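Local coordinates for protein argonaute (PDB 5G5S) that uses short single-stranded DNA guides to bind and cut complementary DNA strands, and may defend its archaeal host against invading genetic elements, at residues Y327-L332 with E676-R681; T331-I336 with M474-L479; E394-N399 with L486-F491; L478-M483 with M668-L673. One frame throughout, in Å; residues are numbered along the deposited sequence.

Overall arrangement
All four contacts gather around helix 473-485 of the Mid domain. Contact 1 lies at the surface, where an arginine of the PIWI-side loop meets a loop that follows strand 323-326; its chemistry is mainly polar. Contacts 2, 3 and 4 are buried. The same loop continues into contact 2, which shares T331 and L332 with contact 1 and sets one amide hydrogen bond beside a CH-pi contact. Contact 4 shares L478 and L479 with contact 2 but uses the helix's other partner, 668-673, and mixes apolar contacts with a glutamine that touches guide DNA. Contact 3, where the turn that ends the helix packs against the start of strand 397-407, has no hydrogen bond between its segments.

Contact 1 (Y327-L332 with E676-R681); sequences YSTNTL and EGRYLR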
loop_
_atom_site.group_PDB
_atom_site.type_symbol
_atom_site.label_atom_id
_atom_site.label_comp_id
_atom_site.label_asym_id
_atom_site.label_seq_id
_atom_site.Cartn_x
_atom_site.Cartn_y
_atom_site.Cartn_z
ATOM N N TYR A 327 14.708 -21.248 6.771
ATOM C CA TYR A 327 14.397 -20.059 7.575
ATOM C C TYR A 327 14.406 -18.774 6.767
ATOM O O TYR A 327 13.861 -17.762 7.209
ATOM C CB TYR A 327 15.310 -19.970 8.813
ATOM C CG TYR A 327 14.936 -20.971 9.884
ATOM C CD1 TYR A 327 15.458 -22.263 9.873
ATOM C CD2 TYR A 327 14.017 -20.646 10.881
ATOM C CE1 TYR A 327 15.085 -23.202 10.830
ATOM C CE2 TYR A 327 13.653 -21.571 11.858
ATOM C CZ TYR A 327 14.180 -22.853 11.821
ATOM O OH TYR A 327 13.822 -23.776 12.776
ATOM N N SER A 328 15.023 -18.814 5.580
ATOM C CA SER A 328 15.110 -17.671 4.673
ATOM C C SER A 328 15.118 -18.147 3.217
ATOM O O SER A 328 15.522 -19.274 2.952
ATOM C CB SER A 328 16.354 -16.847 4.989
ATOM O OG SER A 328 16.407 -15.654 4.224
ATOM N N THR A 329 14.678 -17.299 2.279
ATOM C CA THR A 329 14.678 -17.647 0.847
ATOM C C THR A 329 16.044 -17.311 0.197
ATOM O O THR A 329 16.259 -17.599 -0.987
ATOM C CB THR A 329 13.499 -16.994 0.107
ATOM O OG1 THR A 329 13.600 -15.575 0.226
ATOM C CG2 THR A 329 12.134 -17.495 0.583
ATOM N N ASN A 330 16.981 -16.738 0.997
ATOM C CA ASN A 330 18.329 -16.342 0.572
ATOM C C ASN A 330 19.200 -17.510 0.082
ATOM O O ASN A 330 20.269 -17.279 -0.495
ATOM C CB ASN A 330 19.038 -15.519 1.665
ATOM C CG ASN A 330 19.357 -16.242 2.964
ATOM O OD1 ASN A 330 19.013 -17.410 3.191
ATOM N ND2 ASN A 330 20.043 -15.546 3.854
ATOM N N THR A 331 18.724 -18.756 0.310
ATOM C CA THR A 331 19.387 -20.002 -0.086
ATOM C C THR A 331 18.484 -20.904 -0.957
ATOM O O THR A 331 18.794 -22.085 -1.124
ATOM C CB THR A 331 19.912 -20.768 1.144
ATOM O OG1 THR A 331 18.812 -21.099 1.994
ATOM C CG2 THR A 331 21.007 -20.012 1.907
ATOM N N LEU A 332 17.381 -20.358 -1.514
ATOM C CA LEU A 332 16.461 -21.143 -2.344
ATOM C C LEU A 332 17.094 -21.649 -3.650
ATOM O O LEU A 332 16.832 -22.785 -4.058
ATOM C CB LEU A 332 15.174 -20.349 -2.624
ATOM C CG LEU A 332 13.912 -21.146 -2.968
ATOM C CD1 LEU A 332 13.459 -21.990 -1.804
ATOM C CD2 LEU A 332 12.783 -20.216 -3.325
ATOM N N GLU A 676 12.478 -2.943 0.637
ATOM C CA GLU A 676 13.534 -2.913 1.648
ATOM C C GLU A 676 13.826 -4.314 2.201
ATOM O O GLU A 676 13.150 -4.785 3.129
ATOM C CB GLU A 676 13.190 -1.912 2.765
ATOM N N GLY A 677 14.822 -4.965 1.604
ATOM C CA GLY A 677 15.262 -6.301 1.983
ATOM C C GLY A 677 14.434 -7.440 1.416
ATOM O O GLY A 677 13.855 -7.334 0.328
ATOM N N ARG A 678 14.383 -8.544 2.181
ATOM C CA ARG A 678 13.715 -9.802 1.843
ATOM C C ARG A 678 12.204 -9.837 2.120
ATOM O O ARG A 678 11.456 -10.388 1.309
ATOM C CB ARG A 678 14.411 -10.961 2.580
ATOM C CG ARG A 678 14.207 -12.323 1.941
ATOM C CD ARG A 678 15.405 -13.226 2.149
ATOM N NE ARG A 678 16.596 -12.708 1.473
ATOM C CZ ARG A 678 16.895 -12.931 0.195
ATOM N NH1 ARG A 678 16.100 -13.681 -0.565
ATOM N NH2 ARG A 678 17.990 -12.401 -0.334
ATOM N N TYR A 679 11.773 -9.329 3.296
ATOM C CA TYR A 679 10.374 -9.374 3.733
ATOM C C TYR A 679 9.620 -8.072 3.475
ATOM O O TYR A 679 10.246 -7.018 3.333
ATOM C CB TYR A 679 10.246 -9.881 5.195
ATOM C CG TYR A 679 11.253 -10.956 5.573
ATOM C CD1 TYR A 679 11.504 -12.038 4.730
ATOM C CD2 TYR A 679 11.943 -10.899 6.781
ATOM C CE1 TYR A 679 12.467 -12.999 5.048
ATOM C CE2 TYR A 679 12.896 -11.865 7.118
ATOM C CZ TYR A 679 13.155 -12.914 6.248
ATOM O OH TYR A 679 14.084 -13.880 6.570
ATOM N N LEU A 680 8.280 -8.153 3.350
ATOM C CA LEU A 680 7.442 -6.986 3.051
ATOM C C LEU A 680 7.154 -6.142 4.280
ATOM O O LEU A 680 7.279 -6.633 5.393
ATOM C CB LEU A 680 6.128 -7.418 2.376
ATOM C CG LEU A 680 6.253 -8.207 1.068
ATOM C CD1 LEU A 680 5.030 -9.043 0.816
ATOM C CD2 LEU A 680 6.583 -7.301 -0.101
ATOM N N ARG A 681 6.768 -4.876 4.083
ATOM C CA ARG A 681 6.378 -3.985 5.164
ATOM C C ARG A 681 4.960 -4.396 5.637
ATOM O O ARG A 681 4.662 -4.410 6.843
ATOM C CB ARG A 681 6.366 -2.515 4.687
ATOM C CG ARG A 681 6.076 -1.538 5.835
ATOM C CD ARG A 681 6.206 -0.084 5.468
ATOM N NE ARG A 681 5.651 0.737 6.545
ATOM C CZ ARG A 681 4.707 1.661 6.389
ATOM N NH1 ARG A 681 4.225 1.933 5.181
ATOM N NH2 ARG A 681 4.266 2.349 7.433
#
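R678 sets its CG trans to its own backbone N (chi1 -157°), then bends at chi2 and chi3, and this folded chain carries the guanidinium to T329. The T329 hydroxyl, held between backbone N and carbonyl carbon (chi1 60°), meets it. The contact joins two loops at the surface of the Argonaute fold: the one after strand 323-326 and the one between helices 656-666 and 684-697 on the PIWI side. R678 NH1 donates to T329 OG1 over 3.2 Å, with the acceptor close to the guanidinium plane and an N-H...O angle of 160°. N330 lays its CB over one face of the same group, 3.6 Å above the plane and over its centre. Edge and face are thus both engaged, and NH1 has a second partner in N477 OD1 on helix 473-485, which limits rotation of the group. Further along, Y679 brings its hydroxyl near S328, with OH 3.7 Å from OG. The serine oxygen takes a weak hydrogen bond from N330 N and rests 3.3 Å from R678 CD.

Contact 2 (T331-I336 with M474-L479); sequences TLFTWI and MTNNLL
N476 and F333 meet through one short hydrogen bond: F333 N donates to N476 OD1 over 2.7 Å, the donor nitrogen lying almost on the extension of the N476 C=O bond (166°). CG of N476 is anti to the backbone N (chi1 177°), which sends the amide off the helix toward the loop. Next to this bond the F333 ring is covered on one face by L479, whose CB sits 3.6 Å from the ring centroid and 9° off the normal, a CH-pi contact. L479 CD1 then turns to I336, meeting its CG1 at 3.8 Å, tip to tip. T475 lies farther off, its CG2 4.3 Å from I336 CG2.

The next shell fixes these groups. N476 ND2 donates to T329 O, so both ends of the amide grip the same loop. Within that loop, T334 OG1 donates to T331 O over 2.8 Å, from above the carbonyl plane, and W335 NE1 makes a weak bond to L332 O. The F333 ring meets Y490 edge-to-face, while T475 OG1 is bonded to Y337 OH, W466 NE1 and D469 OD2. Y386 and M382 of helix 372-390 touch I336 and T475 respectively. Here the loop between strands 323-326 and 357-365, which leads into the Mid domain of this Argonaute, is pinned to Mid helix 473-485.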
loop_
_atom_site.group_PDB
_atom_site.type_symbol
_atom_site.label_atom_id
_atom_site.label_comp_id
_atom_site.label_asym_id
_atom_site.label_seq_id
_atom_site.Cartn_x
_atom_site.Cartn_y
_atom_site.Cartn_z
ATOM N N THR A 331 18.724 -18.756 0.310
ATOM C CA THR A 331 19.387 -20.002 -0.086
ATOM C C THR A 331 18.484 -20.904 -0.957
ATOM O O THR A 331 18.794 -22.085 -1.124
ATOM C CB THR A 331 19.912 -20.768 1.144
ATOM O OG1 THR A 331 18.812 -21.099 1.994
ATOM C CG2 THR A 331 21.007 -20.012 1.907
ATOM N N LEU A 332 17.381 -20.358 -1.514
ATOM C CA LEU A 332 16.461 -21.143 -2.344
ATOM C C LEU A 332 17.094 -21.649 -3.650
ATOM O O LEU A 332 16.832 -22.785 -4.058
ATOM C CB LEU A 332 15.174 -20.349 -2.624
ATOM C CG LEU A 332 13.912 -21.146 -2.968
ATOM C CD1 LEU A 332 13.459 -21.990 -1.804
ATOM C CD2 LEU A 332 12.783 -20.216 -3.325
ATOM N N PHE A 333 17.928 -20.804 -4.290
ATOM C CA PHE A 333 18.605 -21.114 -5.552
ATOM C C PHE A 333 20.127 -21.005 -5.440
ATOM O O PHE A 333 20.794 -20.666 -6.418
ATOM C CB PHE A 333 18.064 -20.240 -6.699
ATOM C CG PHE A 333 16.589 -20.408 -6.976
ATOM C CD1 PHE A 333 16.136 -21.392 -7.848
ATOM C CD2 PHE A 333 15.652 -19.571 -6.380
ATOM C CE1 PHE A 333 14.771 -21.539 -8.112
ATOM C CE2 PHE A 333 14.290 -19.722 -6.641
ATOM C CZ PHE A 333 13.858 -20.705 -7.505
ATOM N N THR A 334 20.683 -21.315 -4.261
ATOM C CA THR A 334 22.131 -21.299 -4.049
ATOM C C THR A 334 22.821 -22.448 -4.814
ATOM O O THR A 334 23.990 -22.326 -5.187
ATOM C CB THR A 334 22.474 -21.198 -2.562
ATOM O OG1 THR A 334 21.498 -21.927 -1.813
ATOM C CG2 THR A 334 22.515 -19.748 -2.079
ATOM N N TRP A 335 22.046 -23.519 -5.116
ATOM C CA TRP A 335 22.436 -24.700 -5.884
ATOM C C TRP A 335 22.691 -24.395 -7.375
ATOM O O TRP A 335 23.199 -25.258 -8.100
ATOM C CB TRP A 335 21.417 -25.841 -5.705
ATOM C CG TRP A 335 19.991 -25.437 -5.940
ATOM C CD1 TRP A 335 19.094 -25.012 -5.003
ATOM C CD2 TRP A 335 19.303 -25.417 -7.196
ATOM N NE1 TRP A 335 17.884 -24.733 -5.598
ATOM C CE2 TRP A 335 17.984 -24.969 -6.944
ATOM C CE3 TRP A 335 19.671 -25.733 -8.517
ATOM C CZ2 TRP A 335 17.030 -24.832 -7.964
ATOM C CZ3 TRP A 335 18.729 -25.591 -9.524
ATOM C CH2 TRP A 335 17.429 -25.140 -9.247
ATOM N N ILE A 336 22.356 -23.169 -7.822
ATOM C CA ILE A 336 22.595 -22.706 -9.195
ATOM C C ILE A 336 24.108 -22.555 -9.398
ATOM O O ILE A 336 24.625 -22.996 -10.418
ATOM C CB ILE A 336 21.784 -21.401 -9.504
ATOM C CG1 ILE A 336 20.249 -21.655 -9.487
ATOM C CG2 ILE A 336 22.246 -20.678 -10.793
ATOM C CD1 ILE A 336 19.618 -22.333 -10.702
ATOM N N MET A 474 21.670 -11.808 -6.172
ATOM C CA MET A 474 20.714 -11.242 -7.120
ATOM C C MET A 474 20.103 -12.307 -8.018
ATOM O O MET A 474 18.930 -12.186 -8.375
ATOM C CB MET A 474 21.373 -10.162 -7.966
ATOM C CG MET A 474 20.386 -9.223 -8.614
ATOM S SD MET A 474 21.161 -7.661 -9.059
ATOM C CE MET A 474 21.694 -7.078 -7.394
ATOM N N THR A 475 20.892 -13.340 -8.393
ATOM C CA THR A 475 20.423 -14.451 -9.221
ATOM C C THR A 475 19.308 -15.195 -8.481
ATOM O O THR A 475 18.262 -15.469 -9.073
ATOM C CB THR A 475 21.590 -15.344 -9.640
ATOM O OG1 THR A 475 22.528 -14.556 -10.367
ATOM C CG2 THR A 475 21.144 -16.512 -10.500
ATOM N N ASN A 476 19.535 -15.478 -7.182
ATOM C CA ASN A 476 18.594 -16.123 -6.273
ATOM C C ASN A 476 17.296 -15.278 -6.189
ATOM O O ASN A 476 16.210 -15.827 -6.373
ATOM C CB ASN A 476 19.243 -16.306 -4.889
ATOM C CG ASN A 476 18.340 -16.909 -3.838
ATOM O OD1 ASN A 476 18.101 -18.120 -3.810
ATOM N ND2 ASN A 476 17.851 -16.081 -2.927
ATOM N N ASN A 477 17.425 -13.941 -6.003
ATOM C CA ASN A 477 16.285 -13.024 -5.928
ATOM C C ASN A 477 15.531 -12.894 -7.241
ATOM O O ASN A 477 14.316 -12.721 -7.231
ATOM C CB ASN A 477 16.705 -11.653 -5.410
ATOM C CG ASN A 477 17.061 -11.634 -3.948
ATOM O OD1 ASN A 477 16.709 -12.529 -3.177
ATOM N ND2 ASN A 477 17.756 -10.592 -3.532
ATOM N N LEU A 478 16.247 -12.971 -8.362
ATOM C CA LEU A 478 15.658 -12.897 -9.693
ATOM C C LEU A 478 14.817 -14.138 -9.937
ATOM O O LEU A 478 13.698 -14.016 -10.421
ATOM C CB LEU A 478 16.752 -12.748 -10.777
ATOM C CG LEU A 478 16.290 -12.811 -12.243
ATOM C CD1 LEU A 478 15.355 -11.651 -12.583
ATOM C CD2 LEU A 478 17.483 -12.873 -13.197
ATOM N N LEU A 479 15.345 -15.324 -9.584
ATOM C CA LEU A 479 14.632 -16.588 -9.736
ATOM C C LEU A 479 13.405 -16.674 -8.838
ATOM O O LEU A 479 12.377 -17.150 -9.309
ATOM C CB LEU A 479 15.561 -17.812 -9.602
ATOM C CG LEU A 479 16.550 -18.012 -10.763
ATOM C CD1 LEU A 479 17.570 -19.084 -10.440
ATOM C CD2 LEU A 479 15.819 -18.335 -12.078
#

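Contact 3 (E394-N399 with L486-F491); sequences ELPKFN and LGIKYF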
loop_
_atom_site.group_PDB
_atom_site.type_symbol
_atom_site.label_atom_id
_atom_site.label_comp_id
_atom_site.label_asym_id
_atom_site.label_seq_id
_atom_site.Cartn_x
_atom_site.Cartn_y
_atom_site.Cartn_z
ATOM N N GLU A 394 8.632 -31.096 -12.089
ATOM C CA GLU A 394 7.425 -30.328 -12.433
ATOM C C GLU A 394 7.726 -28.920 -12.973
ATOM O O GLU A 394 6.921 -28.382 -13.734
ATOM C CB GLU A 394 6.464 -30.235 -11.230
ATOM C CG GLU A 394 5.748 -31.535 -10.891
ATOM C CD GLU A 394 4.498 -31.425 -10.032
ATOM O OE1 GLU A 394 4.350 -30.424 -9.290
ATOM O OE2 GLU A 394 3.660 -32.353 -10.102
ATOM N N LEU A 395 8.876 -28.333 -12.575
ATOM C CA LEU A 395 9.324 -26.991 -12.965
ATOM C C LEU A 395 9.424 -26.793 -14.481
ATOM O O LEU A 395 9.952 -27.665 -15.177
ATOM C CB LEU A 395 10.681 -26.648 -12.325
ATOM C CG LEU A 395 10.691 -26.213 -10.869
ATOM C CD1 LEU A 395 12.076 -26.346 -10.288
ATOM C CD2 LEU A 395 10.200 -24.776 -10.705
ATOM N N PRO A 396 8.958 -25.637 -15.009
ATOM C CA PRO A 396 9.077 -25.403 -16.461
ATOM C C PRO A 396 10.506 -25.045 -16.866
ATOM O O PRO A 396 11.296 -24.615 -16.026
ATOM C CB PRO A 396 8.125 -24.230 -16.708
ATOM C CG PRO A 396 8.096 -23.482 -15.404
ATOM C CD PRO A 396 8.317 -24.493 -14.318
ATOM N N LYS A 397 10.830 -25.220 -18.154
ATOM C CA LYS A 397 12.141 -24.888 -18.703
ATOM C C LYS A 397 12.064 -23.577 -19.487
ATOM O O LYS A 397 10.986 -23.173 -19.921
ATOM C CB LYS A 397 12.666 -26.031 -19.588
ATOM N N PHE A 398 13.205 -22.902 -19.644
ATOM C CA PHE A 398 13.285 -21.660 -20.398
ATOM C C PHE A 398 14.091 -21.906 -21.689
ATOM O O PHE A 398 15.265 -22.300 -21.632
ATOM C CB PHE A 398 13.874 -20.527 -19.536
ATOM C CG PHE A 398 13.027 -20.166 -18.332
ATOM C CD1 PHE A 398 11.989 -19.250 -18.441
ATOM C CD2 PHE A 398 13.262 -20.751 -17.094
ATOM C CE1 PHE A 398 11.199 -18.929 -17.334
ATOM C CE2 PHE A 398 12.470 -20.426 -15.988
ATOM C CZ PHE A 398 11.446 -19.518 -16.116
ATOM N N ASN A 399 13.422 -21.746 -22.847
ATOM C CA ASN A 399 14.026 -21.926 -24.169
ATOM C C ASN A 399 14.096 -20.576 -24.892
ATOM O O ASN A 399 13.105 -20.128 -25.482
ATOM C CB ASN A 399 13.275 -22.981 -24.989
ATOM C CG ASN A 399 13.914 -23.235 -26.327
ATOM O OD1 ASN A 399 13.609 -22.570 -27.322
ATOM N ND2 ASN A 399 14.862 -24.156 -26.361
ATOM N N LEU A 486 5.307 -16.596 -12.365
ATOM C CA LEU A 486 4.788 -17.779 -13.057
ATOM C C LEU A 486 3.802 -18.594 -12.199
ATOM O O LEU A 486 3.445 -19.716 -12.566
ATOM C CB LEU A 486 5.917 -18.650 -13.644
ATOM C CG LEU A 486 6.718 -18.034 -14.797
ATOM C CD1 LEU A 486 8.052 -18.724 -14.950
ATOM C CD2 LEU A 486 5.939 -18.059 -16.116
ATOM N N GLY A 487 3.349 -17.992 -11.087
ATOM C CA GLY A 487 2.406 -18.573 -10.134
ATOM C C GLY A 487 2.874 -19.860 -9.493
ATOM O O GLY A 487 2.056 -20.669 -9.059
ATOM N N ILE A 488 4.192 -20.070 -9.441
ATOM C CA ILE A 488 4.781 -21.269 -8.847
ATOM C C ILE A 488 4.785 -21.132 -7.321
ATOM O O ILE A 488 5.343 -20.177 -6.788
ATOM C CB ILE A 488 6.178 -21.611 -9.466
ATOM C CG1 ILE A 488 6.024 -21.982 -10.959
ATOM C CG2 ILE A 488 6.875 -22.746 -8.691
ATOM C CD1 ILE A 488 7.289 -21.906 -11.830
ATOM N N LYS A 489 4.141 -22.084 -6.636
ATOM C CA LYS A 489 4.045 -22.137 -5.176
ATOM C C LYS A 489 5.307 -22.820 -4.688
ATOM O O LYS A 489 5.297 -24.018 -4.417
ATOM C CB LYS A 489 2.790 -22.934 -4.744
ATOM C CG LYS A 489 1.507 -22.144 -4.787
ATOM C CD LYS A 489 0.868 -22.122 -6.151
ATOM C CE LYS A 489 0.141 -20.823 -6.366
ATOM N NZ LYS A 489 -0.422 -20.778 -7.729
ATOM N N TYR A 490 6.410 -22.073 -4.634
ATOM C CA TYR A 490 7.697 -22.646 -4.247
ATOM C C TYR A 490 7.789 -23.044 -2.770
ATOM O O TYR A 490 8.055 -24.209 -2.457
ATOM C CB TYR A 490 8.869 -21.752 -4.679
ATOM C CG TYR A 490 10.012 -22.548 -5.258
ATOM C CD1 TYR A 490 10.813 -23.347 -4.445
ATOM C CD2 TYR A 490 10.269 -22.540 -6.623
ATOM C CE1 TYR A 490 11.854 -24.104 -4.977
ATOM C CE2 TYR A 490 11.320 -23.275 -7.164
ATOM C CZ TYR A 490 12.106 -24.064 -6.338
ATOM O OH TYR A 490 13.126 -24.811 -6.867
ATOM N N PHE A 491 7.537 -22.092 -1.878
ATOM C CA PHE A 491 7.614 -22.307 -0.438
ATOM C C PHE A 491 6.277 -22.040 0.239
ATOM O O PHE A 491 5.480 -21.242 -0.258
ATOM C CB PHE A 491 8.740 -21.444 0.184
ATOM C CG PHE A 491 8.653 -19.967 -0.117
ATOM C CD1 PHE A 491 9.235 -19.439 -1.265
ATOM C CD2 PHE A 491 8.002 -19.100 0.752
ATOM C CE1 PHE A 491 9.126 -18.074 -1.560
ATOM C CE2 PHE A 491 7.904 -17.735 0.465
ATOM C CZ PHE A 491 8.455 -17.233 -0.694
#
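Apolar contacts carry the whole meeting of P396 with I488, L395 with Y490 and F398 with L486; no hydrogen bond joins the two segments. P396 and I488 approach tip to tip, with P396 ring atom CD 3.7 Å from I488 CD1. The isoleucine reaches that far because its CG1 is turned away from the carbonyl carbon (chi1 -65°) and CD1 extends onward (chi2 161°). L395 CD2 adds a looser touch to the same methyl, at 4.2 Å.

Aromatic groups take part at both ends. L486 CD1 comes to the edge of the F398 ring, near its plane, 3.7 Å from CZ, and the two side chains arrive from opposite directions. L395 crosses Y490 at about a right angle, its CD2 4.0 Å from Y490 CE2 and its CD1 near the hydroxyl. F398 also packs edge-to-face with F429, and M483 touches L395, I488 and Y490 alike.

Polar bonds lie around this apolar patch. Y490 OH is bonded to Y344 O. In segment 486-491, K489 NZ donates to G487 O over 2.8 Å, and the backbone makes an inverse gamma turn centred on K489. G487, with positive phi, is the C-prime residue of a Schellman motif in which I488 N bonds to M483 O. This helix end lies against the start of strand 397-407, an outermost strand of the four-stranded parallel sheet in the Mid domain.

Contact 4 (L478-M483 with M668-L673); sequences LLIQIM and MNYSAL
Q481 and S671, both of which interact with guide DNA, come together where the Mid helix 473-485 meets a loop of the PIWI side. The glutamine chain heads away from its backbone N at the first bond (chi1 -162°) and stays extended beyond CG, which brings OE1 to the loop. There OE1 accepts from L673 N over 3.1 Å. The bond is fairly straight, and its donor is tilted 21° from the amide plane. S671 CA lies 3.3 Å from the same oxygen, and Y670 O comes 3.1 Å from Q481 CA in a CA-H...O contact. This seam is part of the Mid-PIWI interface of the Argonaute fold, close to the site for the phosphorylated 5' end of the guide; Q481 probably also binds a divalent metal there. The loop bends tightly at S671, the centre of an inverse gamma turn, and S671 OG bonds to Y688 OH. I480 CG2 packs on A672 CB at 3.7 Å. The carbonyl oxygen of I480 meets the Y670 ring at its edge, in plane, 3.2 Å from CD1. The Y670 ring is also stacked with that of F491. L673 crosses L478, their CD1 atoms 3.9 Å apart.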
loop_
_atom_site.group_PDB
_atom_site.type_symbol
_atom_site.label_atom_id
_atom_site.label_comp_id
_atom_site.label_asym_id
_atom_site.label_seq_id
_atom_site.Cartn_x
_atom_site.Cartn_y
_atom_site.Cartn_z
ATOM N N LEU A 478 16.247 -12.971 -8.362
ATOM C CA LEU A 478 15.658 -12.897 -9.693
ATOM C C LEU A 478 14.817 -14.138 -9.937
ATOM O O LEU A 478 13.698 -14.016 -10.421
ATOM C CB LEU A 478 16.752 -12.748 -10.777
ATOM C CG LEU A 478 16.290 -12.811 -12.243
ATOM C CD1 LEU A 478 15.355 -11.651 -12.583
ATOM C CD2 LEU A 478 17.483 -12.873 -13.197
ATOM N N LEU A 479 15.345 -15.324 -9.584
ATOM C CA LEU A 479 14.632 -16.588 -9.736
ATOM C C LEU A 479 13.405 -16.674 -8.838
ATOM O O LEU A 479 12.377 -17.150 -9.309
ATOM C CB LEU A 479 15.561 -17.812 -9.602
ATOM C CG LEU A 479 16.550 -18.012 -10.763
ATOM C CD1 LEU A 479 17.570 -19.084 -10.440
ATOM C CD2 LEU A 479 15.819 -18.335 -12.078
ATOM N N ILE A 480 13.481 -16.128 -7.589
ATOM C CA ILE A 480 12.355 -16.066 -6.648
ATOM C C ILE A 480 11.199 -15.288 -7.291
ATOM O O ILE A 480 10.056 -15.754 -7.286
ATOM C CB ILE A 480 12.764 -15.446 -5.272
ATOM C CG1 ILE A 480 13.643 -16.426 -4.461
ATOM C CG2 ILE A 480 11.510 -15.033 -4.462
ATOM C CD1 ILE A 480 14.463 -15.797 -3.377
ATOM N N GLN A 481 11.525 -14.117 -7.867
ATOM C CA GLN A 481 10.550 -13.252 -8.516
ATOM C C GLN A 481 9.954 -13.855 -9.781
ATOM O O GLN A 481 8.750 -13.719 -9.983
ATOM C CB GLN A 481 11.101 -11.834 -8.725
ATOM C CG GLN A 481 9.982 -10.830 -8.979
ATOM C CD GLN A 481 10.276 -9.442 -8.507
ATOM O OE1 GLN A 481 10.892 -9.219 -7.466
ATOM N NE2 GLN A 481 9.756 -8.474 -9.237
ATOM N N ILE A 482 10.774 -14.575 -10.589
ATOM C CA ILE A 482 10.338 -15.273 -11.805
ATOM C C ILE A 482 9.307 -16.356 -11.445
ATOM O O ILE A 482 8.262 -16.441 -12.099
ATOM C CB ILE A 482 11.550 -15.812 -12.620
ATOM C CG1 ILE A 482 12.297 -14.654 -13.324
ATOM C CG2 ILE A 482 11.132 -16.904 -13.620
ATOM C CD1 ILE A 482 13.653 -15.035 -14.093
ATOM N N MET A 483 9.590 -17.154 -10.385
ATOM C CA MET A 483 8.689 -18.201 -9.861
ATOM C C MET A 483 7.329 -17.619 -9.477
ATOM O O MET A 483 6.302 -18.197 -9.830
ATOM C CB MET A 483 9.310 -18.932 -8.643
ATOM C CG MET A 483 10.591 -19.704 -8.945
ATOM S SD MET A 483 10.455 -21.031 -10.162
ATOM C CE MET A 483 11.146 -20.225 -11.592
ATOM N N MET A 668 5.829 -14.191 3.096
ATOM C CA MET A 668 5.324 -14.890 1.900
ATOM C C MET A 668 5.467 -13.990 0.659
ATOM O O MET A 668 4.530 -13.736 -0.082
ATOM C CB MET A 668 3.887 -15.416 2.118
ATOM C CG MET A 668 3.786 -16.503 3.197
ATOM S SD MET A 668 4.985 -17.884 3.065
ATOM C CE MET A 668 4.463 -18.639 1.541
ATOM N N ASN A 669 6.696 -13.551 0.443
ATOM C CA ASN A 669 7.142 -12.616 -0.570
ATOM C C ASN A 669 7.864 -13.276 -1.765
ATOM O O ASN A 669 8.766 -14.092 -1.580
ATOM C CB ASN A 669 8.096 -11.595 0.111
ATOM C CG ASN A 669 8.458 -10.418 -0.746
ATOM O OD1 ASN A 669 9.499 -9.788 -0.590
ATOM N ND2 ASN A 669 7.573 -10.050 -1.629
ATOM N N TYR A 670 7.476 -12.867 -2.986
ATOM C CA TYR A 670 8.110 -13.237 -4.241
ATOM C C TYR A 670 8.661 -11.974 -4.903
ATOM O O TYR A 670 9.243 -12.070 -5.959
ATOM C CB TYR A 670 7.152 -13.994 -5.163
ATOM C CG TYR A 670 6.899 -15.422 -4.727
ATOM C CD1 TYR A 670 7.731 -16.459 -5.147
ATOM C CD2 TYR A 670 5.808 -15.745 -3.928
ATOM C CE1 TYR A 670 7.493 -17.777 -4.765
ATOM C CE2 TYR A 670 5.569 -17.058 -3.527
ATOM C CZ TYR A 670 6.417 -18.070 -3.944
ATOM O OH TYR A 670 6.178 -19.365 -3.554
ATOM N N SER A 671 8.499 -10.796 -4.268
ATOM C CA SER A 671 9.015 -9.488 -4.717
ATOM C C SER A 671 10.425 -9.292 -4.117
ATOM O O SER A 671 10.715 -8.270 -3.490
ATOM C CB SER A 671 8.090 -8.351 -4.281
ATOM O OG SER A 671 6.726 -8.634 -4.545
ATOM N N ALA A 672 11.281 -10.301 -4.303
ATOM C CA ALA A 672 12.642 -10.360 -3.793
ATOM C C ALA A 672 13.576 -9.281 -4.360
ATOM O O ALA A 672 14.535 -8.897 -3.689
ATOM C CB ALA A 672 13.212 -11.742 -4.034
ATOM N N LEU A 673 13.281 -8.783 -5.573
ATOM C CA LEU A 673 14.074 -7.750 -6.254
ATOM C C LEU A 673 13.690 -6.321 -5.847
ATOM O O LEU A 673 14.501 -5.410 -6.022
ATOM C CB LEU A 673 13.975 -7.911 -7.778
ATOM C CG LEU A 673 14.617 -9.146 -8.402
ATOM C CD1 LEU A 673 13.944 -9.488 -9.717
ATOM C CD2 LEU A 673 16.131 -8.955 -8.590
#